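Local coordinates for protein nine-heme cytochrome c (Desulfovibrio desulfuricans, PDB 1OFW) that carries electrons through nine c-type hemes in the periplasm and may form part of a transmembrane redox complex that passes electrons to the cytoplasm for sulfate reduction, at residues A262-L265 and Q266-C270; A216-K220 and P221-C225; Q141-K144 and G145-G148; N194-H197 and R198-L201. All blocks are in the same frame, centred on the assembly; numbering follows the deposited sequence. Where two conformers were deposited one is given.

Contact 1: A262-L265 and Q266-C270; sequences AYHL and QCMGC. With HEC (heme c), chain K.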
# COMPACT_ATOMS: atom_id res chain seq x y z
N ALA A 262 23.52 -4.16 -7.40
CA ALA A 262 22.30 -4.55 -6.70
C ALA A 262 22.37 -4.14 -5.22
O ALA A 262 21.44 -3.52 -4.69
CB ALA A 262 22.05 -6.03 -6.87
N TYR A 263 23.48 -4.46 -4.54
CA TYR A 263 23.64 -4.03 -3.16
C TYR A 263 23.63 -2.52 -3.07
O TYR A 263 22.92 -1.90 -2.28
CB TYR A 263 24.95 -4.55 -2.58
CG TYR A 263 25.04 -6.03 -2.30
CD1 TYR A 263 26.10 -6.76 -2.81
CD2 TYR A 263 24.11 -6.73 -1.54
CE1 TYR A 263 26.23 -8.11 -2.57
CE2 TYR A 263 24.23 -8.09 -1.30
CZ TYR A 263 25.29 -8.79 -1.82
OH TYR A 263 25.45 -10.16 -1.60
N HIS A 264 24.44 -1.88 -3.93
CA HIS A 264 24.51 -0.41 -3.81
C HIS A 264 23.19 0.27 -4.02
O HIS A 264 22.76 1.17 -3.32
CB HIS A 264 25.58 0.09 -4.78
CG HIS A 264 26.97 -0.11 -4.30
ND1 HIS A 264 28.05 0.05 -5.16
CD2 HIS A 264 27.48 -0.41 -3.09
CE1 HIS A 264 29.15 -0.18 -4.46
NE2 HIS A 264 28.86 -0.46 -3.20
N LEU A 265 22.49 -0.15 -5.10
CA LEU A 265 21.22 0.51 -5.40
C LEU A 265 20.16 0.26 -4.36
O LEU A 265 19.36 1.15 -4.06
CB LEU A 265 20.69 -0.00 -6.76
CG LEU A 265 21.48 0.49 -7.97
CD1 LEU A 265 21.08 -0.33 -9.21
CD2 LEU A 265 21.25 1.98 -8.16
N GLN A 266 20.13 -0.93 -3.78
CA GLN A 266 19.13 -1.20 -2.75
C GLN A 266 19.47 -0.50 -1.44
O GLN A 266 18.63 0.23 -0.90
CB GLN A 266 19.00 -2.70 -2.45
CG GLN A 266 17.72 -3.07 -1.72
CD GLN A 266 17.45 -4.58 -1.68
OE1 GLN A 266 16.70 -5.12 -2.50
NE2 GLN A 266 18.05 -5.14 -0.71
N CYS A 267 20.69 -0.69 -0.94
CA CYS A 267 21.10 -0.10 0.35
C CYS A 267 21.04 1.42 0.23
O CYS A 267 20.45 2.13 1.05
CB CYS A 267 22.52 -0.53 0.73
SG CYS A 267 22.90 -2.28 0.76
N MET A 268 21.66 1.97 -0.79
CA MET A 268 21.68 3.41 -0.93
C MET A 268 20.31 3.97 -1.31
O MET A 268 20.00 5.13 -0.99
CB MET A 268 22.70 3.87 -1.98
CG MET A 268 24.13 3.44 -1.72
SD MET A 268 25.18 3.97 -3.10
CE MET A 268 26.79 3.40 -2.60
N GLY A 269 19.49 3.20 -1.98
CA GLY A 269 18.17 3.69 -2.39
C GLY A 269 17.29 4.02 -1.23
O GLY A 269 16.61 5.03 -1.17
N CYS A 270 17.31 3.11 -0.26
CA CYS A 270 16.53 3.37 0.95
C CYS A 270 17.12 4.51 1.75
O CYS A 270 16.42 5.43 2.20
CB CYS A 270 16.43 2.13 1.85
SG CYS A 270 15.62 2.58 3.43
FE HEC K . 30.16 -0.70 -1.68
CHA HEC K . 30.53 -3.99 -2.41
CHB HEC K . 32.76 0.09 -3.84
CHC HEC K . 29.79 2.65 -0.98
CHD HEC K . 27.59 -1.42 0.40
NA HEC K . 31.35 -1.71 -2.91
C1A HEC K . 31.38 -3.10 -3.03
C2A HEC K . 32.46 -3.49 -3.91
C3A HEC K . 33.11 -2.37 -4.25
C4A HEC K . 32.41 -1.24 -3.68
CMA HEC K . 34.40 -2.24 -5.08
CAA HEC K . 32.80 -4.94 -4.32
CBA HEC K . 33.40 -5.70 -3.11
CGA HEC K . 34.87 -5.47 -2.84
O1A HEC K . 35.61 -5.14 -3.79
O2A HEC K . 35.22 -5.65 -1.66
NB HEC K . 31.12 0.97 -2.21
C1B HEC K . 32.17 1.10 -3.10
C2B HEC K . 32.60 2.50 -3.15
C3B HEC K . 31.76 3.20 -2.37
C4B HEC K . 30.81 2.26 -1.82
CMB HEC K . 33.80 2.99 -3.96
CAB HEC K . 31.74 4.69 -2.06
CBB HEC K . 31.30 5.46 -3.36
NC HEC K . 28.99 0.41 -0.51
C1C HEC K . 28.95 1.78 -0.32
C2C HEC K . 27.97 2.11 0.68
C3C HEC K . 27.40 0.95 1.11
C4C HEC K . 28.00 -0.11 0.31
CMC HEC K . 27.69 3.52 1.22
CAC HEC K . 26.40 0.75 2.24
CBC HEC K . 25.15 1.66 2.19
ND HEC K . 29.15 -2.34 -1.21
C1D HEC K . 28.16 -2.48 -0.25
C2D HEC K . 27.85 -3.88 -0.07
C3D HEC K . 28.68 -4.59 -0.83
C4D HEC K . 29.51 -3.64 -1.55
CMD HEC K . 26.71 -4.37 0.87
CAD HEC K . 28.87 -6.12 -0.96
CBD HEC K . 30.14 -6.50 -0.11
CGD HEC K . 30.70 -7.88 -0.48
O1D HEC K . 31.94 -8.08 -0.21
O2D HEC K . 29.93 -8.70 -1.00

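Contact 2: A216-K220 and P221-C225; sequences AFHNK and PEILC. With HEC (heme c), chain F.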
# COMPACT_ATOMS: atom_id res chain seq x y z
N ALA A 216 -2.82 -2.19 7.52
CA ALA A 216 -3.77 -2.79 6.62
C ALA A 216 -3.17 -3.43 5.39
O ALA A 216 -3.60 -4.50 4.99
CB ALA A 216 -4.76 -1.72 6.11
N PHE A 217 -2.19 -2.76 4.78
CA PHE A 217 -1.63 -3.24 3.50
C PHE A 217 -0.44 -4.17 3.71
O PHE A 217 -0.17 -4.97 2.81
CB PHE A 217 -1.27 -2.06 2.58
CG PHE A 217 -2.56 -1.49 1.97
CD1 PHE A 217 -3.25 -0.47 2.56
CD2 PHE A 217 -3.02 -2.06 0.80
CE1 PHE A 217 -4.44 -0.03 1.96
CE2 PHE A 217 -4.16 -1.59 0.18
CZ PHE A 217 -4.84 -0.55 0.76
N HIS A 218 0.20 -4.10 4.86
CA HIS A 218 1.30 -5.04 5.20
C HIS A 218 0.64 -6.27 5.77
O HIS A 218 0.62 -6.49 6.99
CB HIS A 218 2.25 -4.37 6.17
CG HIS A 218 2.95 -3.15 5.67
ND1 HIS A 218 3.58 -2.29 6.52
CD2 HIS A 218 3.13 -2.58 4.46
CE1 HIS A 218 4.13 -1.28 5.86
NE2 HIS A 218 3.86 -1.45 4.58
N ASN A 219 0.04 -7.04 4.88
CA ASN A 219 -0.98 -7.97 5.35
C ASN A 219 -0.60 -9.43 5.23
O ASN A 219 -1.49 -10.29 5.19
CB ASN A 219 -2.29 -7.67 4.60
CG ASN A 219 -2.11 -7.67 3.10
OD1 ASN A 219 -1.23 -8.29 2.51
ND2 ASN A 219 -2.97 -6.90 2.44
N LYS A 220 0.68 -9.78 5.17
CA LYS A 220 1.18 -11.15 5.28
C LYS A 220 2.28 -11.09 6.34
O LYS A 220 2.97 -10.08 6.42
CB LYS A 220 1.72 -11.71 3.99
CG LYS A 220 0.78 -11.79 2.82
CD LYS A 220 -0.20 -12.92 2.91
CE LYS A 220 -1.02 -13.12 1.64
NZ LYS A 220 -2.45 -13.36 1.95
N PRO A 221 2.43 -12.08 7.21
CA PRO A 221 3.39 -11.91 8.31
C PRO A 221 4.82 -11.64 7.85
O PRO A 221 5.55 -10.91 8.54
CB PRO A 221 3.30 -13.28 9.01
CG PRO A 221 1.93 -13.76 8.69
CD PRO A 221 1.69 -13.34 7.26
N GLU A 222 5.26 -12.20 6.76
CA GLU A 222 6.62 -11.97 6.29
C GLU A 222 6.74 -10.89 5.23
O GLU A 222 7.78 -10.74 4.55
CB GLU A 222 7.20 -13.27 5.68
CG GLU A 222 6.82 -14.48 6.52
CD GLU A 222 5.50 -15.10 6.05
OE1 GLU A 222 4.58 -14.49 5.41
OE2 GLU A 222 5.37 -16.31 6.36
N ILE A 223 5.72 -10.06 5.02
CA ILE A 223 5.76 -9.14 3.89
C ILE A 223 6.88 -8.13 3.95
O ILE A 223 7.40 -7.73 2.90
CB ILE A 223 4.39 -8.44 3.73
CG1 ILE A 223 4.22 -7.89 2.31
CG2 ILE A 223 4.18 -7.38 4.79
CD1 ILE A 223 2.84 -7.47 1.90
N LEU A 224 7.29 -7.67 5.15
CA LEU A 224 8.32 -6.63 5.18
C LEU A 224 9.67 -7.21 4.75
O LEU A 224 10.52 -6.41 4.33
CB LEU A 224 8.40 -5.96 6.54
CG LEU A 224 7.10 -5.30 7.02
CD1 LEU A 224 7.34 -4.74 8.44
CD2 LEU A 224 6.61 -4.24 6.04
N CYS A 225 9.80 -8.53 4.83
CA CYS A 225 11.03 -9.14 4.33
C CYS A 225 11.19 -8.91 2.83
O CYS A 225 12.32 -8.83 2.31
CB CYS A 225 11.06 -10.64 4.60
SG CYS A 225 10.64 -11.17 6.26
FE HEC F . 4.61 -0.29 3.09
CHA HEC F . 3.07 -2.36 0.77
CHB HEC F . 1.89 1.74 3.05
CHC HEC F . 6.04 1.69 5.45
CHD HEC F . 7.38 -2.27 3.01
NA HEC F . 2.86 -0.31 2.12
C1A HEC F . 2.42 -1.20 1.18
C2A HEC F . 1.17 -0.76 0.60
C3A HEC F . 0.84 0.40 1.22
C4A HEC F . 1.87 0.66 2.20
CMA HEC F . -0.38 1.31 0.95
CAA HEC F . 0.43 -1.49 -0.51
CBA HEC F . 1.15 -1.29 -1.88
CGA HEC F . 0.84 0.07 -2.44
O1A HEC F . -0.35 0.43 -2.54
O2A HEC F . 1.76 0.85 -2.77
NB HEC F . 4.07 1.38 4.06
C1B HEC F . 2.91 2.11 3.90
C2B HEC F . 2.93 3.30 4.71
C3B HEC F . 4.10 3.31 5.38
C4B HEC F . 4.81 2.09 4.98
CMB HEC F . 1.76 4.32 4.70
CAB HEC F . 4.65 4.34 6.36
CBB HEC F . 3.75 4.54 7.58
NC HEC F . 6.38 -0.28 4.01
C1C HEC F . 6.76 0.61 5.00
C2C HEC F . 8.07 0.23 5.51
C3C HEC F . 8.47 -0.85 4.80
C4C HEC F . 7.40 -1.20 3.88
CMC HEC F . 8.81 0.98 6.63
CAC HEC F . 9.82 -1.57 4.87
CBC HEC F . 10.15 -2.19 6.25
ND HEC F . 5.12 -1.91 2.04
C1D HEC F . 6.33 -2.62 2.19
C2D HEC F . 6.29 -3.79 1.33
C3D HEC F . 5.10 -3.83 0.72
C4D HEC F . 4.37 -2.67 1.17
CMD HEC F . 7.45 -4.79 1.23
CAD HEC F . 4.53 -4.90 -0.23
CBD HEC F . 4.46 -4.41 -1.71
CGD HEC F . 3.52 -5.35 -2.50
O1D HEC F . 3.94 -6.47 -2.78
O2D HEC F . 2.37 -4.97 -2.83

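Contact 3: Q141-K144 and G145-G148; sequences QMQK and GING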
# COMPACT_ATOMS: atom_id res chain seq x y z
N GLN A 141 -28.78 -8.44 -1.25
CA GLN A 141 -28.23 -7.18 -0.75
C GLN A 141 -27.28 -6.55 -1.76
O GLN A 141 -27.27 -5.35 -2.01
CB GLN A 141 -27.54 -7.44 0.59
CG GLN A 141 -28.50 -7.45 1.78
CD GLN A 141 -27.82 -7.96 3.04
OE1 GLN A 141 -26.89 -8.76 3.05
NE2 GLN A 141 -28.35 -7.46 4.15
N MET A 142 -26.45 -7.38 -2.39
CA MET A 142 -25.56 -6.85 -3.46
C MET A 142 -26.32 -6.17 -4.55
O MET A 142 -25.97 -5.10 -5.03
CB MET A 142 -24.71 -8.03 -3.96
CG MET A 142 -23.75 -7.63 -5.09
SD MET A 142 -22.41 -6.59 -4.48
CE MET A 142 -21.30 -6.60 -5.87
N GLN A 143 -27.46 -6.81 -4.99
CA GLN A 143 -28.26 -6.22 -6.04
C GLN A 143 -28.84 -4.87 -5.63
O GLN A 143 -28.84 -3.89 -6.35
CB GLN A 143 -29.45 -7.12 -6.44
CG GLN A 143 -28.99 -8.38 -7.20
CD GLN A 143 -28.31 -8.00 -8.50
OE1 GLN A 143 -28.90 -7.29 -9.33
NE2 GLN A 143 -27.06 -8.42 -8.63
N LYS A 144 -29.33 -4.83 -4.39
CA LYS A 144 -29.88 -3.56 -3.92
C LYS A 144 -28.82 -2.48 -3.82
O LYS A 144 -29.06 -1.31 -4.08
CB LYS A 144 -30.59 -3.74 -2.57
CG LYS A 144 -31.71 -4.78 -2.61
CD LYS A 144 -32.40 -4.93 -1.25
CE LYS A 144 -33.87 -5.29 -1.46
NZ LYS A 144 -34.39 -6.19 -0.39
N GLY A 145 -27.60 -2.93 -3.47
CA GLY A 145 -26.52 -1.96 -3.38
C GLY A 145 -26.20 -1.33 -4.71
O GLY A 145 -25.99 -0.15 -4.94
N ILE A 146 -26.17 -2.25 -5.69
CA ILE A 146 -25.89 -1.83 -7.05
C ILE A 146 -26.97 -0.90 -7.59
O ILE A 146 -26.61 0.12 -8.19
CB ILE A 146 -25.73 -3.05 -7.96
CG1 ILE A 146 -24.48 -3.87 -7.58
CG2 ILE A 146 -25.76 -2.59 -9.41
CD1 ILE A 146 -24.36 -5.16 -8.35
N ASN A 147 -28.22 -1.29 -7.30
CA ASN A 147 -29.35 -0.49 -7.77
C ASN A 147 -29.64 0.73 -6.90
O ASN A 147 -30.45 1.59 -7.29
CB ASN A 147 -30.63 -1.32 -7.81
CG ASN A 147 -30.48 -2.68 -8.45
OD1 ASN A 147 -29.54 -2.97 -9.20
ND2 ASN A 147 -31.44 -3.57 -8.14
N GLY A 148 -29.03 0.85 -5.72
CA GLY A 148 -29.18 2.08 -4.96
C GLY A 148 -30.42 2.04 -4.07
O GLY A 148 -30.83 3.08 -3.54
O HOH W 1 -28.28 -5.30 -11.01

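Contact 4: N194-H197 and R198-L201; sequences NFTH and RRHL. With HEC (heme c), chain J.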
# COMPACT_ATOMS: atom_id res chain seq x y z
N ASN A 194 29.40 -5.76 7.26
CA ASN A 194 28.74 -6.38 8.40
C ASN A 194 27.37 -5.73 8.61
O ASN A 194 27.26 -4.77 9.37
CB ASN A 194 29.56 -6.19 9.67
CG ASN A 194 30.89 -6.94 9.55
OD1 ASN A 194 30.92 -8.11 9.18
ND2 ASN A 194 31.96 -6.23 9.86
N PHE A 195 26.42 -6.28 7.87
CA PHE A 195 25.10 -5.61 7.79
C PHE A 195 24.30 -5.88 9.05
O PHE A 195 24.10 -7.03 9.43
CB PHE A 195 24.38 -6.09 6.54
CG PHE A 195 22.96 -5.58 6.37
CD1 PHE A 195 22.68 -4.24 6.45
CD2 PHE A 195 21.92 -6.47 6.15
CE1 PHE A 195 21.40 -3.78 6.30
CE2 PHE A 195 20.63 -5.99 5.98
CZ PHE A 195 20.37 -4.64 6.06
N THR A 196 23.86 -4.80 9.69
CA THR A 196 23.08 -4.89 10.92
C THR A 196 21.61 -5.16 10.60
O THR A 196 20.71 -4.34 10.74
CB THR A 196 23.24 -3.60 11.74
OG1 THR A 196 22.89 -2.49 10.93
CG2 THR A 196 24.72 -3.37 12.16
N HIS A 197 21.40 -6.38 10.14
CA HIS A 197 20.14 -6.85 9.61
C HIS A 197 19.01 -6.65 10.60
O HIS A 197 17.96 -6.05 10.27
CB HIS A 197 20.31 -8.35 9.26
CG HIS A 197 19.23 -8.98 8.43
ND1 HIS A 197 18.00 -9.29 8.94
CD2 HIS A 197 19.14 -9.31 7.13
CE1 HIS A 197 17.23 -9.81 7.99
NE2 HIS A 197 17.91 -9.83 6.87
N ARG A 198 19.16 -7.17 11.83
CA ARG A 198 18.05 -7.06 12.81
C ARG A 198 17.84 -5.64 13.30
O ARG A 198 16.70 -5.16 13.50
CB ARG A 198 18.28 -8.01 14.01
CG ARG A 198 17.10 -8.12 14.92
CD ARG A 198 17.38 -9.15 16.01
NE ARG A 198 17.44 -10.49 15.43
CZ ARG A 198 17.95 -11.58 16.03
NH1 ARG A 198 18.46 -11.42 17.25
NH2 ARG A 198 17.94 -12.76 15.40
N ARG A 199 18.92 -4.89 13.49
CA ARG A 199 18.84 -3.50 13.89
C ARG A 199 18.02 -2.70 12.86
O ARG A 199 17.15 -1.93 13.26
CB ARG A 199 20.23 -2.93 14.00
CG ARG A 199 20.31 -1.52 14.52
CD ARG A 199 21.78 -1.11 14.45
NE ARG A 199 22.04 0.27 14.79
CZ ARG A 199 22.31 0.67 16.04
NH1 ARG A 199 22.35 -0.13 17.10
NH2 ARG A 199 22.53 1.97 16.23
N HIS A 200 18.33 -2.97 11.58
CA HIS A 200 17.65 -2.32 10.46
C HIS A 200 16.15 -2.60 10.49
O HIS A 200 15.32 -1.68 10.54
CB HIS A 200 18.27 -2.78 9.14
CG HIS A 200 19.34 -1.89 8.63
ND1 HIS A 200 20.63 -1.87 9.15
CD2 HIS A 200 19.32 -0.94 7.64
CE1 HIS A 200 21.32 -0.95 8.49
NE2 HIS A 200 20.57 -0.36 7.55
N LEU A 201 15.77 -3.87 10.49
CA LEU A 201 14.37 -4.25 10.40
C LEU A 201 13.63 -3.75 11.63
O LEU A 201 12.52 -3.25 11.51
CB LEU A 201 14.24 -5.74 10.22
CG LEU A 201 12.82 -6.31 10.11
CD1 LEU A 201 12.10 -5.70 8.91
CD2 LEU A 201 12.82 -7.80 10.01
FE HEC J . 21.04 1.07 6.20
CHA HEC J . 21.81 3.17 8.75
CHB HEC J . 24.30 0.03 6.05
CHC HEC J . 20.25 -1.04 3.66
CHD HEC J . 17.76 2.10 6.35
NA HEC J . 22.72 1.51 7.19
C1A HEC J . 22.85 2.41 8.24
C2A HEC J . 24.22 2.43 8.70
C3A HEC J . 24.91 1.57 7.94
C4A HEC J . 23.98 0.98 7.00
CMA HEC J . 26.40 1.20 7.93
CAA HEC J . 24.69 3.28 9.88
CBA HEC J . 24.64 2.49 11.20
CGA HEC J . 23.86 1.22 11.32
O1A HEC J . 22.70 1.36 11.79
O2A HEC J . 24.32 0.07 11.02
NB HEC J . 22.07 -0.18 5.06
C1B HEC J . 23.42 -0.53 5.16
C2B HEC J . 23.74 -1.55 4.18
C3B HEC J . 22.61 -1.86 3.51
C4B HEC J . 21.57 -1.01 4.07
CMB HEC J . 25.15 -2.12 4.01
CAB HEC J . 22.37 -2.85 2.38
CBB HEC J . 22.98 -4.25 2.64
NC HEC J . 19.36 0.68 5.20
C1C HEC J . 19.25 -0.24 4.18
C2C HEC J . 17.89 -0.26 3.63
C3C HEC J . 17.19 0.57 4.41
C4C HEC J . 18.08 1.17 5.38
CMC HEC J . 17.51 -1.08 2.38
CAC HEC J . 15.71 1.02 4.36
CBC HEC J . 14.74 -0.02 3.81
ND HEC J . 20.00 2.35 7.34
C1D HEC J . 18.65 2.64 7.25
C2D HEC J . 18.30 3.63 8.25
C3D HEC J . 19.43 3.95 8.91
C4D HEC J . 20.49 3.15 8.36
CMD HEC J . 16.88 4.21 8.46
CAD HEC J . 19.53 5.02 10.02
CBD HEC J . 19.58 4.30 11.38
CGD HEC J . 18.17 4.04 11.89
O1D HEC J . 17.76 2.85 11.89
O2D HEC J . 17.52 5.03 12.26

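Contact 1: A262-L265 and Q266-C270
Helix 259-273 carries an axial ligand of one heme and the covalent anchors of another, and His264 and Met268 meet on it one turn apart. The two side chains lie side by side and point the same way, and both reach the heme of chain K. His264 binds the heme iron through NE2, with NE2 to FE at 2.0 Å. His288 holds the other axial site of this iron. The imidazole stands on the heme, and the methyl of Met268 closes over one of its faces. Met268 CE sits 4.1 Å from the centroid of the His264 ring, a CH-pi contact displaced toward the rim. The Met268 chain is extended beyond CG (chi2 176°, chi3 179°), and this lays CE over the imidazole and against the porphyrin, 3.5 Å from CHC of the heme. Tyr263 also touches the heme. Its CD1 lies 3.4 Å from the propionate carbon CAD of the same heme, while its OH is hydrogen-bonded to the propionate of another heme.

Ordinary helical bonds hold the turn. Met268 N donates to His264 O at 2.9 Å, and Cys267 N to Tyr263 O at 2.9 Å. Cys267 also presents CB to the vinyl-derived carbon CBC of the chain K heme at 3.7 Å. Its SG, like that of Cys270, is covalently linked to a different heme. One helix thus serves two hemes, with a histidine just ahead of a CXXC pair, in a multiheme class III cytochrome c cluster.

Contact 2: A216-K220 and P221-C225
Two torsions set the meeting of His218 and Leu224: each CG is anti to its own carbonyl carbon, with chi1 at -63° in His218 and -58° in Leu224. The side chains cross at about a right angle. Leu224 CD2 then rests over one face of the imidazole, 3.8 Å from the centroid of the His218 ring and 16° off its normal. This is a CH-pi contact. The same methyl reaches the porphyrin, with Leu224 CD2 3.7 Å from CHD of the heme. Ile223 fills in beside it. Its CG2 lies 3.8 Å from His218 CB, and its CD1 packs on the heme propionate carbon CAD at 3.7 Å.

The chain can return to the histidine because a type I beta turn runs from Lys220 to Ile223. Ile223 N donates to Lys220 O at 3.1 Å. On the other side of His218 in sequence, Phe217 lays its CB 3.4 Å from heme C2A and takes the heme methyl CMA over one ring face. The Phe217 ring also meets Trp126.

His218 NE2 binds the iron at 2.0 Å, and His115 is the second axial ligand. The imidazole is tied to the metal at NE2 and has Leu224 over one face, with Ile223 against its CB. His218 is buried, and apolar groups over a buried ligand would probably keep water from this face.

Contact 3: Q141-K144 and G145-G148
Asn147 N donates to Gln143 O at 2.8 Å in the last turn of helix 139-147, which ends in a Schellman motif with Gly148 as the C-prime residue. Gly145 N donates to Gln141 O, also at 2.8 Å, and Ile146 N to Met142 O at 2.9 Å. The bond from Gly148 N to Lys144 O is weak. The closing bonds of the motif run from Thr149 N to Lys144 O and, weakly, from Gly148 N to Gly145 O. Gly148 has positive phi (87°), which turns the chain out of the helix.

Beyond the backbone, one water joins two side chains. It donates to Gln143 OE1 at 2.7 Å and to Asn147 OD1 at 3.2 Å, bridging the side-chain amide oxygens of residues one turn apart. The amide nitrogen of Gln143 is held by Asn24 O, so both ends of this amide have partners, which should hold its rotation.

Met142 and Ile146, both buried, pack against each other. Met142 bends at chi2 (71°) and packs against Pro18 and Pro32. Its CG comes to 4.1 Å from Ile146 CD1, and that methyl also lies 3.7 Å from Met142 O.

Contact 4: N194-H197 and R198-L201
Thr196 and His200 are joined by three hydrogen bonds at the start of helix 197-206. Thr196 is at the N-cap position, but its hydroxyl serves the heme and His200 instead of capping the helix. Thr196 O accepts two of the three bonds. His200 N donates to it at 2.9 Å. His200 ND1 donates to it as well, from above the carbonyl plane. ND1 has a second acceptor in Thr196 OG1, 2.9 Å away and 2° out of the imidazole plane. The single N-H of the ring is therefore shared between two oxygens of one residue, and both bonds are bent. Together with the iron bond they should hold the imidazole's rotation. His200 NE2 binds the iron of the heme of chain J at 2.0 Å, opposite His271.

The Thr196 hydroxyl also acts as a donor: OG1 donates to O2A of a propionate of the same heme at 2.9 Å. The other oxygen of that carboxylate, O1A, accepts from Arg199 NE at 3.3 Å, at the guanidinium edge. The extended chain of Arg199 brings NE there, and its charge would probably stabilise the propionate.

Phe195 covers one face of the His200 ring. Its edge points at that face, with Phe195 CE1 3.5 Å from His200 ND1 and the planes at 50°. Phe195 takes the heme vinyl-derived carbon CBB over a face of its own. Arg198 turns elsewhere, to Ala177 O. His197 and His229 ligate another iron. Two axial histidines in an HXXH spacing, each serving a different heme, are in keeping with the class III cytochrome c fold.

Overall arrangement
Along the chain the order is contact 3, contact 4, contact 2, contact 1. Contacts 1, 2 and 4 lie in the second class III cytochrome c region, on or beside helices 259-273, 212-217 and 197-206. Contacts 1 and 4 are neighbours, with centres about 14 Å apart. Contact 2 lies nearer the middle of the molecule, its centre about 19 Å from that of contact 4 and 21 Å from that of contact 1. It ligates heme 4, which sits asymmetrically between the two tetraheme clusters. Contact 3, on helix 139-147, is remote, about 49 Å from contact 1 between centres and across the chain's centre. The three heme contacts span from one cluster to heme 4, consistent with an electron path between clusters.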